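Local atomic coordinates of inositol 2-dehydrogenase/D-chiro-inositol 3-dehydrogenase (Lactobacillus casei, PDB entry 4MIY), a protein that catalyses the NAD-dependent oxidation of myo-inositol and D-chiro-inositol to their keto forms, 2-keto-myo-inositol and 1-keto-D-chiro-inositol. Residues S60-P65 with L84-T89; G143-P148 with G247-P252; S165-I170 with R319-Q324; S303-Y308 with N330-P335. All coordinates share one frame; numbering follows the deposited sequence.

Contact 1 (S60-P65 with L84-T89); sequences SLLQDP and LKALDT
L62 drives its two methyl groups against helix 79-86, and this one side chain makes nearly all of the tight packing between 60-65 and 84-89. The branches divide the work. CD2 of L62 lies on the methyl CB of A86 at 3.7 Å, while CD1 of L62 sits 3.7 Å from the backbone N of A86 and reaches CB of K85 at 3.8 Å. With chi1 at -73°, CG of L62 stands anti to its own carbonyl carbon, and from there the fork opens toward the helix. L62 also touches V70 of the parallel sheet, so the leucine fills the angle between helix and strand. T89 adds to the tight part with CG2, 3.4 Å from the carbonyl O of L62. Its hydroxyl is bonded within its own turn, OG1 lying 2.5 Å from A86 O, in the carbonyl plane and on a lone pair, and also to K91 N. The backbone N of T89 gives A86 O a second bond at 3.0 Å, closing the type I turn from A86 to T89. A second type I turn, L61 to D64, carries L62 on the facing side.

The solvent side is looser. K85 lends its CB to the leucine and then leads its long chain away, crossing L62 at about a right angle, and the turn residues Q63 and D88 are exposed.

No hydrogen bond crosses between the segments of this Rossmann-domain edge. Several of their polar groups are bonded within their own turns or to neighbours such as K91 and Y55, which leaves the joint itself to apolar contact, governed by shape and not by bond direction.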
loop_
_atom_site.group_PDB
_atom_site.type_symbol
_atom_site.label_atom_id
_atom_site.label_comp_id
_atom_site.label_asym_id
_atom_site.label_seq_id
_atom_site.Cartn_x
_atom_site.Cartn_y
_atom_site.Cartn_z
ATOM N N SER A 60 13.030 50.534 -15.306
ATOM C CA SER A 60 13.928 51.161 -14.392
ATOM C C SER A 60 14.615 50.171 -13.449
ATOM O O SER A 60 15.675 50.442 -12.929
ATOM C CB SER A 60 13.194 52.203 -13.575
ATOM O OG SER A 60 12.046 51.676 -12.987
ATOM N N LEU A 61 13.972 49.043 -13.204
ATOM C CA LEU A 61 14.544 48.072 -12.278
ATOM C C LEU A 61 15.700 47.452 -12.982
ATOM O O LEU A 61 16.740 47.263 -12.414
ATOM C CB LEU A 61 13.518 47.008 -11.837
ATOM C CG LEU A 61 13.960 45.897 -10.867
ATOM C CD1 LEU A 61 12.840 45.508 -9.965
ATOM C CD2 LEU A 61 14.434 44.712 -11.590
ATOM N N LEU A 62 15.483 47.171 -14.242
ATOM C CA LEU A 62 16.430 46.478 -15.051
ATOM C C LEU A 62 17.675 47.272 -15.381
ATOM O O LEU A 62 18.615 46.731 -15.880
ATOM C CB LEU A 62 15.783 46.023 -16.329
ATOM C CG LEU A 62 14.805 44.854 -16.194
ATOM C CD1 LEU A 62 14.041 44.660 -17.479
ATOM C CD2 LEU A 62 15.516 43.573 -15.856
ATOM N N GLN A 63 17.664 48.552 -15.081
ATOM C CA GLN A 63 18.837 49.370 -15.299
ATOM C C GLN A 63 19.683 49.442 -14.048
ATOM O O GLN A 63 20.698 50.096 -14.034
ATOM C CB GLN A 63 18.416 50.761 -15.696
ATOM C CG GLN A 63 18.053 50.879 -17.146
ATOM C CD GLN A 63 17.276 52.158 -17.477
ATOM O OE1 GLN A 63 16.875 52.914 -16.596
ATOM N NE2 GLN A 63 17.042 52.377 -18.763
ATOM N N ASP A 64 19.251 48.792 -12.983
ATOM C CA ASP A 64 20.011 48.817 -11.769
ATOM C C ASP A 64 21.161 47.850 -11.979
ATOM O O ASP A 64 20.953 46.689 -12.216
ATOM C CB ASP A 64 19.169 48.428 -10.570
ATOM C CG ASP A 64 19.927 48.471 -9.296
ATOM O OD1 ASP A 64 21.150 48.400 -9.326
ATOM O OD2 ASP A 64 19.313 48.562 -8.253
ATOM N N PRO A 65 22.401 48.364 -11.933
ATOM C CA PRO A 65 23.533 47.530 -12.304
ATOM C C PRO A 65 23.946 46.615 -11.179
ATOM O O PRO A 65 24.771 45.767 -11.408
ATOM C CB PRO A 65 24.627 48.572 -12.578
ATOM C CG PRO A 65 24.299 49.623 -11.693
ATOM C CD PRO A 65 22.839 49.729 -11.614
ATOM N N LEU A 84 11.888 40.255 -22.757
ATOM C CA LEU A 84 12.616 40.870 -23.843
ATOM C C LEU A 84 13.351 42.107 -23.367
ATOM O O LEU A 84 14.413 42.345 -23.804
ATOM C CB LEU A 84 11.714 41.214 -25.016
ATOM C CG LEU A 84 10.978 40.089 -25.701
ATOM C CD1 LEU A 84 9.868 40.651 -26.488
ATOM C CD2 LEU A 84 11.887 39.346 -26.562
ATOM N N LYS A 85 12.820 42.839 -22.443
ATOM C CA LYS A 85 13.583 43.934 -21.889
ATOM C C LYS A 85 14.774 43.516 -21.069
ATOM O O LYS A 85 15.791 44.142 -21.071
ATOM C CB LYS A 85 12.724 44.783 -21.019
ATOM C CG LYS A 85 11.846 45.737 -21.750
ATOM C CD LYS A 85 10.754 46.074 -20.878
ATOM C CE LYS A 85 10.110 47.305 -21.288
ATOM N NZ LYS A 85 8.814 46.841 -21.701
ATOM N N ALA A 86 14.656 42.414 -20.363
ATOM C CA ALA A 86 15.735 41.954 -19.517
ATOM C C ALA A 86 16.847 41.366 -20.357
ATOM O O ALA A 86 17.990 41.361 -19.963
ATOM C CB ALA A 86 15.197 40.939 -18.500
ATOM N N LEU A 87 16.503 40.893 -21.540
ATOM C CA LEU A 87 17.489 40.376 -22.452
ATOM C C LEU A 87 18.380 41.445 -23.101
ATOM O O LEU A 87 19.333 41.106 -23.734
ATOM C CB LEU A 87 16.843 39.535 -23.512
ATOM C CG LEU A 87 16.298 38.201 -23.053
ATOM C CD1 LEU A 87 15.329 37.671 -24.045
ATOM C CD2 LEU A 87 17.444 37.261 -22.905
ATOM N N ASP A 88 18.008 42.695 -22.949
ATOM C CA ASP A 88 18.875 43.807 -23.311
ATOM C C ASP A 88 19.902 44.092 -22.224
ATOM O O ASP A 88 20.785 44.869 -22.441
ATOM C CB ASP A 88 18.064 45.071 -23.530
ATOM C CG ASP A 88 17.233 45.032 -24.778
ATOM O OD1 ASP A 88 17.582 44.343 -25.744
ATOM O OD2 ASP A 88 16.225 45.705 -24.761
ATOM N N THR A 89 19.747 43.498 -21.043
ATOM C CA THR A 89 20.758 43.520 -20.008
ATOM C C THR A 89 21.520 42.215 -19.986
ATOM O O THR A 89 21.302 41.362 -20.799
ATOM C CB THR A 89 20.171 43.652 -18.657
ATOM O OG1 THR A 89 19.534 42.426 -18.294
ATOM C CG2 THR A 89 19.178 44.738 -18.613
#

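Contact 2 (G143-P148 with G247-P252); sequences GIIGAP and GELQLP
I145 packs against G247 and L249, and the apolar contacts come first. At the outer end of the side chain, CD1 of I145 meets CD1 of L249 at 3.8 Å, the two chains crossing at a slant. CG of L249 is hardly farther, 4.0 Å from I145 CD1. Both side chains also lean on L140 of helix 131-141, so they share a layer between that helix and the sheet.

The second kind is methyl against backbone. I145 CG2 presses on the peptide that joins G247 to E248, 3.6 Å from G247 C and 3.7 Å from E248 N. CB of I145 sits just as close, 3.6 Å from G247 O. Because chi1 is 70°, CG1 stands between the backbone N and the carbonyl carbon, and CG2 lies anti to the carbonyl carbon, beside N, which sends CG2 to the peptide and CD1 to the leucine. G247, with no side chain, offers bare backbone to I145.

Polar bonds lie outside the pairing itself. G146 N binds G143 O at 3.0 Å and closes the type I turn that presents I145, whose backbone is tied to T246. The CB of E248 points away from the isoleucine, and its carboxylate makes a salt bridge with K239 of the third subunit.

Residues 248-250 form the edge strand of the mixed sheet within the chain, yet they pair antiparallel with a strand of the second subunit. The loop after helix 131-141 thus packs on an edge strand where the sheet of this Gfo/Idh/MocA-type C-terminal alpha/beta domain runs on into a neighbouring subunit.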
loop_
_atom_site.group_PDB
_atom_site.type_symbol
_atom_site.label_atom_id
_atom_site.label_comp_id
_atom_site.label_asym_id
_atom_site.label_seq_id
_atom_site.Cartn_x
_atom_site.Cartn_y
_atom_site.Cartn_z
ATOM N N GLY A 143 16.498 1.745 -17.868
ATOM C CA GLY A 143 16.075 0.707 -18.776
ATOM C C GLY A 143 15.331 -0.472 -18.188
ATOM O O GLY A 143 14.990 -1.375 -18.892
ATOM N N ILE A 144 15.066 -0.422 -16.898
ATOM C CA ILE A 144 14.515 -1.554 -16.189
ATOM C C ILE A 144 13.146 -2.019 -16.673
ATOM O O ILE A 144 12.836 -3.153 -16.532
ATOM C CB ILE A 144 14.552 -1.320 -14.670
ATOM C CG1 ILE A 144 14.284 -2.597 -13.890
ATOM C CG2 ILE A 144 13.647 -0.219 -14.263
ATOM C CD1 ILE A 144 14.674 -2.530 -12.509
ATOM N N ILE A 145 12.360 -1.120 -17.252
ATOM C CA ILE A 145 11.095 -1.523 -17.835
ATOM C C ILE A 145 11.063 -1.468 -19.365
ATOM O O ILE A 145 10.035 -1.581 -19.978
ATOM C CB ILE A 145 9.872 -0.763 -17.258
ATOM C CG1 ILE A 145 9.867 0.693 -17.695
ATOM C CG2 ILE A 145 9.808 -0.932 -15.774
ATOM C CD1 ILE A 145 8.657 1.444 -17.299
ATOM N N GLY A 146 12.235 -1.352 -19.947
ATOM C CA GLY A 146 12.300 -1.233 -21.376
ATOM C C GLY A 146 11.797 0.100 -21.873
ATOM O O GLY A 146 11.770 1.045 -21.172
ATOM N N ALA A 147 11.368 0.140 -23.112
ATOM C CA ALA A 147 10.891 1.368 -23.701
ATOM C C ALA A 147 9.498 1.742 -23.210
ATOM O O ALA A 147 8.659 0.921 -23.053
ATOM C CB ALA A 147 10.896 1.250 -25.199
ATOM N N PRO A 148 9.283 3.028 -23.007
ATOM C CA PRO A 148 7.981 3.554 -22.626
ATOM C C PRO A 148 6.983 3.564 -23.760
ATOM O O PRO A 148 7.199 4.168 -24.754
ATOM C CB PRO A 148 8.300 4.956 -22.168
ATOM C CG PRO A 148 9.554 5.301 -22.859
ATOM C CD PRO A 148 10.328 4.057 -22.964
ATOM N N GLY A 247 7.766 -3.858 -17.959
ATOM C CA GLY A 247 7.239 -3.566 -16.661
ATOM C C GLY A 247 6.586 -2.214 -16.614
ATOM O O GLY A 247 6.410 -1.600 -17.610
ATOM N N GLU A 248 6.237 -1.772 -15.412
ATOM C CA GLU A 248 5.627 -0.479 -15.205
ATOM C C GLU A 248 6.264 0.284 -14.036
ATOM O O GLU A 248 6.786 -0.308 -13.139
ATOM C CB GLU A 248 4.109 -0.601 -14.934
ATOM C CG GLU A 248 3.295 -1.343 -15.951
ATOM C CD GLU A 248 1.793 -1.366 -15.638
ATOM O OE1 GLU A 248 1.408 -0.915 -14.581
ATOM O OE2 GLU A 248 1.040 -1.844 -16.479
ATOM N N LEU A 249 6.169 1.598 -14.092
ATOM C CA LEU A 249 6.573 2.465 -13.000
ATOM C C LEU A 249 5.490 3.443 -12.668
ATOM O O LEU A 249 4.908 3.994 -13.525
ATOM C CB LEU A 249 7.843 3.256 -13.358
ATOM C CG LEU A 249 9.147 2.473 -13.430
ATOM C CD1 LEU A 249 10.223 3.143 -14.308
ATOM C CD2 LEU A 249 9.671 2.212 -12.060
ATOM N N GLN A 250 5.233 3.649 -11.389
ATOM C CA GLN A 250 4.295 4.680 -11.003
ATOM C C GLN A 250 4.715 5.439 -9.752
ATOM O O GLN A 250 5.472 4.963 -8.962
ATOM C CB GLN A 250 2.868 4.147 -10.895
ATOM C CG GLN A 250 2.561 3.326 -9.721
ATOM C CD GLN A 250 1.092 2.828 -9.714
ATOM O OE1 GLN A 250 0.653 2.189 -10.629
ATOM N NE2 GLN A 250 0.371 3.171 -8.695
ATOM N N LEU A 251 4.186 6.628 -9.604
ATOM C CA LEU A 251 4.445 7.404 -8.418
ATOM C C LEU A 251 3.833 6.754 -7.203
ATOM O O LEU A 251 2.783 6.206 -7.285
ATOM C CB LEU A 251 3.847 8.763 -8.551
ATOM C CG LEU A 251 4.577 9.697 -9.469
ATOM C CD1 LEU A 251 3.812 11.006 -9.481
ATOM C CD2 LEU A 251 5.965 9.976 -8.971
ATOM N N PRO A 252 4.522 6.817 -6.070
ATOM C CA PRO A 252 4.066 6.200 -4.848
ATOM C C PRO A 252 2.958 6.984 -4.200
ATOM O O PRO A 252 2.582 8.059 -4.604
ATOM C CB PRO A 252 5.291 6.280 -3.964
ATOM C CG PRO A 252 5.986 7.351 -4.410
ATOM C CD PRO A 252 5.835 7.410 -5.876
#

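Contact 3 (S165-I170 with R319-Q324); sequences SNEMAI and RSQKDQ
Q321 and N166 lay their side-chain amides almost parallel, the planes 13° apart, yet the hydrogen bond goes to the asparagine's backbone. NE2 of Q321 reaches N166 O at 2.9 Å, with an N-H...O angle of 154°. It arrives from above the carbonyl plane, about 47° out of it, while A169 N takes the same oxygen from the opposite face at 3.3 Å.

The glutamine chain, extended beyond CG, enters between N166 and I170. CG1 of I170 lies 3.6 Å from Q321 CD and CD1 of I170 3.7 Å from Q321 NE2, so an aliphatic wall covers the amide. N166 ND2 stands 3.7 Å from Q321 CD on the other approach. Outside the two segments, N318 holds Q321 OE1 and Q212 takes a second bond from NE2, which fixes the rotation of the amide. H209 binds N166 OD1, while Y196 meets ND2.

S165 and M168 form a capping box at the head of helix 168-185. Beside it, a glutamine near the end of helix 304-323 ties that helix to the segment leading into helix 168-185, within the C-terminal alpha/beta domain.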
loop_
_atom_site.group_PDB
_atom_site.type_symbol
_atom_site.label_atom_id
_atom_site.label_comp_id
_atom_site.label_asym_id
_atom_site.label_seq_id
_atom_site.Cartn_x
_atom_site.Cartn_y
_atom_site.Cartn_z
ATOM N N SER A 165 -11.155 29.521 -16.354
ATOM C CA SER A 165 -11.799 29.354 -17.639
ATOM C C SER A 165 -11.442 28.036 -18.290
ATOM O O SER A 165 -10.533 27.380 -17.873
ATOM C CB SER A 165 -11.340 30.477 -18.562
ATOM O OG SER A 165 -9.978 30.343 -18.881
ATOM N N ASN A 166 -12.166 27.679 -19.332
ATOM C CA ASN A 166 -11.875 26.484 -20.083
ATOM C C ASN A 166 -10.441 26.457 -20.574
ATOM O O ASN A 166 -9.834 25.442 -20.600
ATOM C CB ASN A 166 -12.831 26.302 -21.260
ATOM C CG ASN A 166 -12.880 24.894 -21.741
ATOM O OD1 ASN A 166 -13.076 24.003 -20.958
ATOM N ND2 ASN A 166 -12.691 24.686 -23.014
ATOM N N GLU A 167 -9.934 27.610 -20.974
ATOM C CA GLU A 167 -8.610 27.704 -21.507
ATOM C C GLU A 167 -7.552 27.488 -20.431
ATOM O O GLU A 167 -6.502 26.990 -20.706
ATOM C CB GLU A 167 -8.464 29.036 -22.195
ATOM C CG GLU A 167 -9.380 29.191 -23.431
ATOM C CD GLU A 167 -10.905 29.524 -23.173
ATOM O OE1 GLU A 167 -11.347 29.905 -22.088
ATOM O OE2 GLU A 167 -11.678 29.378 -24.123
ATOM N N MET A 168 -7.858 27.875 -19.220
ATOM C CA MET A 168 -6.965 27.680 -18.101
ATOM C C MET A 168 -6.756 26.224 -17.723
ATOM O O MET A 168 -5.786 25.899 -17.110
ATOM C CB MET A 168 -7.439 28.474 -16.908
ATOM C CG MET A 168 -7.123 29.949 -17.050
ATOM S SD MET A 168 -8.112 31.075 -16.099
ATOM C CE MET A 168 -7.584 30.732 -14.484
ATOM N N ALA A 169 -7.662 25.368 -18.138
ATOM C CA ALA A 169 -7.441 23.956 -17.982
ATOM C C ALA A 169 -6.177 23.551 -18.687
ATOM O O ALA A 169 -5.519 22.657 -18.279
ATOM C CB ALA A 169 -8.612 23.157 -18.506
ATOM N N ILE A 170 -5.869 24.238 -19.770
ATOM C CA ILE A 170 -4.606 24.042 -20.463
ATOM C C ILE A 170 -3.499 24.925 -19.861
ATOM O O ILE A 170 -2.522 24.444 -19.399
ATOM C CB ILE A 170 -4.721 24.328 -21.989
ATOM C CG1 ILE A 170 -5.867 23.576 -22.636
ATOM C CG2 ILE A 170 -3.426 24.027 -22.709
ATOM C CD1 ILE A 170 -5.915 22.134 -22.378
ATOM N N ARG A 319 -6.556 24.950 -29.455
ATOM C CA ARG A 319 -7.222 24.754 -30.710
ATOM C C ARG A 319 -8.095 23.512 -30.657
ATOM O O ARG A 319 -9.225 23.542 -31.041
ATOM C CB ARG A 319 -6.195 24.655 -31.818
ATOM C CG ARG A 319 -6.740 24.418 -33.184
ATOM C CD ARG A 319 -5.725 24.734 -34.290
ATOM N NE ARG A 319 -4.912 25.910 -34.043
ATOM C CZ ARG A 319 -5.208 27.123 -34.500
ATOM N NH1 ARG A 319 -6.282 27.324 -35.252
ATOM N NH2 ARG A 319 -4.412 28.145 -34.242
ATOM N N SER A 320 -7.549 22.439 -30.100
ATOM C CA SER A 320 -8.274 21.198 -29.989
ATOM C C SER A 320 -9.512 21.323 -29.119
ATOM O O SER A 320 -10.477 20.675 -29.364
ATOM C CB SER A 320 -7.374 20.086 -29.439
ATOM O OG SER A 320 -8.016 18.840 -29.478
ATOM N N GLN A 321 -9.465 22.175 -28.120
ATOM C CA GLN A 321 -10.611 22.363 -27.239
ATOM C C GLN A 321 -11.872 22.841 -27.953
ATOM O O GLN A 321 -12.931 22.695 -27.464
ATOM C CB GLN A 321 -10.286 23.352 -26.130
ATOM C CG GLN A 321 -9.458 22.813 -24.963
ATOM C CD GLN A 321 -9.210 23.854 -23.906
ATOM O OE1 GLN A 321 -8.875 24.963 -24.202
ATOM N NE2 GLN A 321 -9.391 23.485 -22.675
ATOM N N LYS A 322 -11.690 23.462 -29.104
ATOM C CA LYS A 322 -12.809 23.986 -29.862
ATOM C C LYS A 322 -13.654 22.902 -30.419
ATOM O O LYS A 322 -14.834 22.963 -30.298
ATOM C CB LYS A 322 -12.352 24.936 -30.970
ATOM C CG LYS A 322 -11.689 26.153 -30.485
ATOM C CD LYS A 322 -10.789 26.748 -31.571
ATOM C CE LYS A 322 -10.384 28.172 -31.282
ATOM N NZ LYS A 322 -11.200 28.672 -30.143
ATOM N N ASP A 323 -13.041 21.900 -31.008
ATOM C CA ASP A 323 -13.783 20.861 -31.701
ATOM C C ASP A 323 -13.461 19.431 -31.327
ATOM O O ASP A 323 -13.948 18.519 -31.933
ATOM C CB ASP A 323 -13.614 21.011 -33.219
ATOM C CG ASP A 323 -12.136 20.919 -33.702
ATOM O OD1 ASP A 323 -11.216 20.548 -32.953
ATOM O OD2 ASP A 323 -11.924 21.212 -34.900
ATOM N N GLN A 324 -12.616 19.263 -30.334
ATOM C CA GLN A 324 -12.164 17.955 -29.921
ATOM C C GLN A 324 -11.421 17.152 -30.986
ATOM O O GLN A 324 -11.360 15.967 -30.916
ATOM C CB GLN A 324 -13.298 17.138 -29.312
ATOM C CG GLN A 324 -13.932 17.778 -28.117
ATOM C CD GLN A 324 -15.013 16.956 -27.525
ATOM O OE1 GLN A 324 -14.775 15.932 -26.938
ATOM N NE2 GLN A 324 -16.227 17.406 -27.691
#

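Contact 4 (S303-Y308 with N330-P335)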
loop_
_atom_site.group_PDB
_atom_site.type_symbol
_atom_site.label_atom_id
_atom_site.label_comp_id
_atom_site.label_asym_id
_atom_site.label_seq_id
_atom_site.Cartn_x
_atom_site.Cartn_y
_atom_site.Cartn_z
ATOM N N SER A 303 14.420 25.761 -19.906
ATOM C CA SER A 303 14.890 26.910 -20.640
ATOM C C SER A 303 13.799 27.598 -21.433
ATOM O O SER A 303 12.658 27.235 -21.392
ATOM C CB SER A 303 15.982 26.480 -21.596
ATOM O OG SER A 303 15.448 25.710 -22.628
ATOM N N ALA A 304 14.201 28.597 -22.186
ATOM C CA ALA A 304 13.268 29.284 -23.027
ATOM C C ALA A 304 12.818 28.365 -24.124
ATOM O O ALA A 304 11.709 28.470 -24.570
ATOM C CB ALA A 304 13.877 30.539 -23.598
ATOM N N TRP A 305 13.662 27.458 -24.547
ATOM C CA TRP A 305 13.222 26.484 -25.503
ATOM C C TRP A 305 12.077 25.626 -24.922
ATOM O O TRP A 305 11.116 25.369 -25.582
ATOM C CB TRP A 305 14.358 25.604 -25.989
ATOM C CG TRP A 305 13.990 24.754 -27.134
ATOM C CD1 TRP A 305 13.740 23.447 -27.125
ATOM C CD2 TRP A 305 13.815 25.188 -28.467
ATOM N NE1 TRP A 305 13.426 23.017 -28.374
ATOM C CE2 TRP A 305 13.456 24.084 -29.215
ATOM C CE3 TRP A 305 13.934 26.413 -29.097
ATOM C CZ2 TRP A 305 13.221 24.159 -30.570
ATOM C CZ3 TRP A 305 13.704 26.481 -30.450
ATOM C CH2 TRP A 305 13.341 25.375 -31.158
ATOM N N ASP A 306 12.250 25.149 -23.700
ATOM C CA ASP A 306 11.186 24.454 -22.993
ATOM C C ASP A 306 9.931 25.290 -22.917
ATOM O O ASP A 306 8.864 24.809 -23.097
ATOM C CB ASP A 306 11.663 24.048 -21.596
ATOM C CG ASP A 306 12.748 22.999 -21.639
ATOM O OD1 ASP A 306 12.549 21.968 -22.271
ATOM O OD2 ASP A 306 13.777 23.219 -21.046
ATOM N N GLY A 307 10.076 26.559 -22.659
ATOM C CA GLY A 307 8.948 27.444 -22.673
ATOM C C GLY A 307 8.255 27.545 -24.016
ATOM O O GLY A 307 7.065 27.618 -24.088
ATOM N N TYR A 308 9.038 27.514 -25.061
ATOM C CA TYR A 308 8.515 27.532 -26.391
ATOM C C TYR A 308 7.777 26.252 -26.747
ATOM O O TYR A 308 6.721 26.289 -27.297
ATOM C CB TYR A 308 9.665 27.845 -27.346
ATOM C CG TYR A 308 9.355 28.002 -28.816
ATOM C CD1 TYR A 308 8.376 28.827 -29.263
ATOM C CD2 TYR A 308 10.093 27.321 -29.737
ATOM C CE1 TYR A 308 8.148 28.969 -30.614
ATOM C CE2 TYR A 308 9.894 27.462 -31.042
ATOM C CZ TYR A 308 8.907 28.267 -31.491
ATOM O OH TYR A 308 8.713 28.355 -32.853
ATOM N N ASN A 330 4.724 20.057 -34.493
ATOM C CA ASN A 330 5.988 19.835 -35.156
ATOM C C ASN A 330 6.962 20.807 -34.608
ATOM O O ASN A 330 6.978 21.919 -34.991
ATOM C CB ASN A 330 5.852 20.097 -36.643
ATOM C CG ASN A 330 7.084 19.792 -37.381
ATOM O OD1 ASN A 330 7.881 18.959 -36.963
ATOM N ND2 ASN A 330 7.261 20.444 -38.514
ATOM N N VAL A 331 7.774 20.377 -33.695
ATOM C CA VAL A 331 8.650 21.321 -33.081
ATOM C C VAL A 331 10.009 21.204 -33.704
ATOM O O VAL A 331 10.469 20.110 -33.978
ATOM C CB VAL A 331 8.731 21.074 -31.612
ATOM C CG1 VAL A 331 7.447 21.509 -30.990
ATOM C CG2 VAL A 331 8.958 19.632 -31.368
ATOM N N ALA A 332 10.628 22.349 -33.944
ATOM C CA ALA A 332 11.910 22.359 -34.630
ATOM C C ALA A 332 12.952 21.755 -33.754
ATOM O O ALA A 332 12.842 21.774 -32.544
ATOM C CB ALA A 332 12.310 23.733 -35.033
ATOM N N GLY A 333 13.963 21.217 -34.386
ATOM C CA GLY A 333 15.055 20.629 -33.668
ATOM C C GLY A 333 15.702 21.684 -32.798
ATOM O O GLY A 333 15.795 22.827 -33.193
ATOM N N THR A 334 16.124 21.274 -31.617
ATOM C CA THR A 334 16.577 22.193 -30.613
ATOM C C THR A 334 17.902 22.822 -30.992
ATOM O O THR A 334 18.826 22.122 -31.286
ATOM C CB THR A 334 16.842 21.433 -29.375
ATOM O OG1 THR A 334 15.882 20.384 -29.237
ATOM C CG2 THR A 334 16.743 22.335 -28.213
ATOM N N PRO A 335 17.983 24.141 -30.986
ATOM C CA PRO A 335 19.284 24.747 -31.210
ATOM C C PRO A 335 20.298 24.198 -30.251
ATOM O O PRO A 335 19.960 23.982 -29.103
ATOM C CB PRO A 335 19.022 26.187 -30.848
ATOM C CG PRO A 335 17.658 26.404 -31.216
ATOM C CD PRO A 335 16.958 25.162 -30.789
#
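W305, T334 and P335 carry this contact, which joins the capped start of helix 304-323 to the extended tail after strand 327-328. S303 and D306 form the capping box: S303 N binds D306 OD2 at 2.9 Å on its anti lone pair, and the bond is nearly straight. D306 OD1 is held in turn by a salt bridge to R128.

In the first turn of the helix, chi1 of -170° places CG of W305 opposite its backbone N, which brings the indole under T334 and P335. Two aliphatic groups of the tail then lie on the same face. CG2 of T334 sits over the five-membered ring, 3.5 Å from its centroid and 21° off the normal. CD of P335 covers the six-membered ring, also 3.5 Å from the centroid but nearer the normal, at 10°. Both are CH-pi contacts, and one lies over each ring of the indole. Y308, one turn further along the helix, brings CD2 against the opposite face, so the ring is held between its own helix and the tail.

T334 makes its closest approach with the methyl: CG2 is 3.4 Å from W305 CD1. V110 of helix 103-113 also touches W305, and L114 just beyond that helix meets P335, so the indole and the tail pack against the nucleotide-binding domain as well. A332 comes to the rim of the indole. Its methyl CB stays 4.3 Å from W305 CH2, while its carbonyl O lies at the edge, near the ring plane, 3.1 Å from W305 CZ2.

Contacts 2 and 3 are buried, contact 1 is partly buried, and contact 4 is a surface contact whose tryptophan is nevertheless buried. Contacts 3 and 4 both use helix 304-323, one near its end and the other at its start, with centres about 22 Å apart. Contact 1 belongs to the NAD-binding domain and contact 2 to the C-terminal domain, on the opposite side of the chain's centre, about 45 Å away between centres. The chemistry differs too: contacts 1 and 2 are apolar packing without bonds between their segments, contact 3 turns on a hydrogen bond, and contact 4 on CH-pi contacts. Among the four, contact 2 alone reaches other subunits.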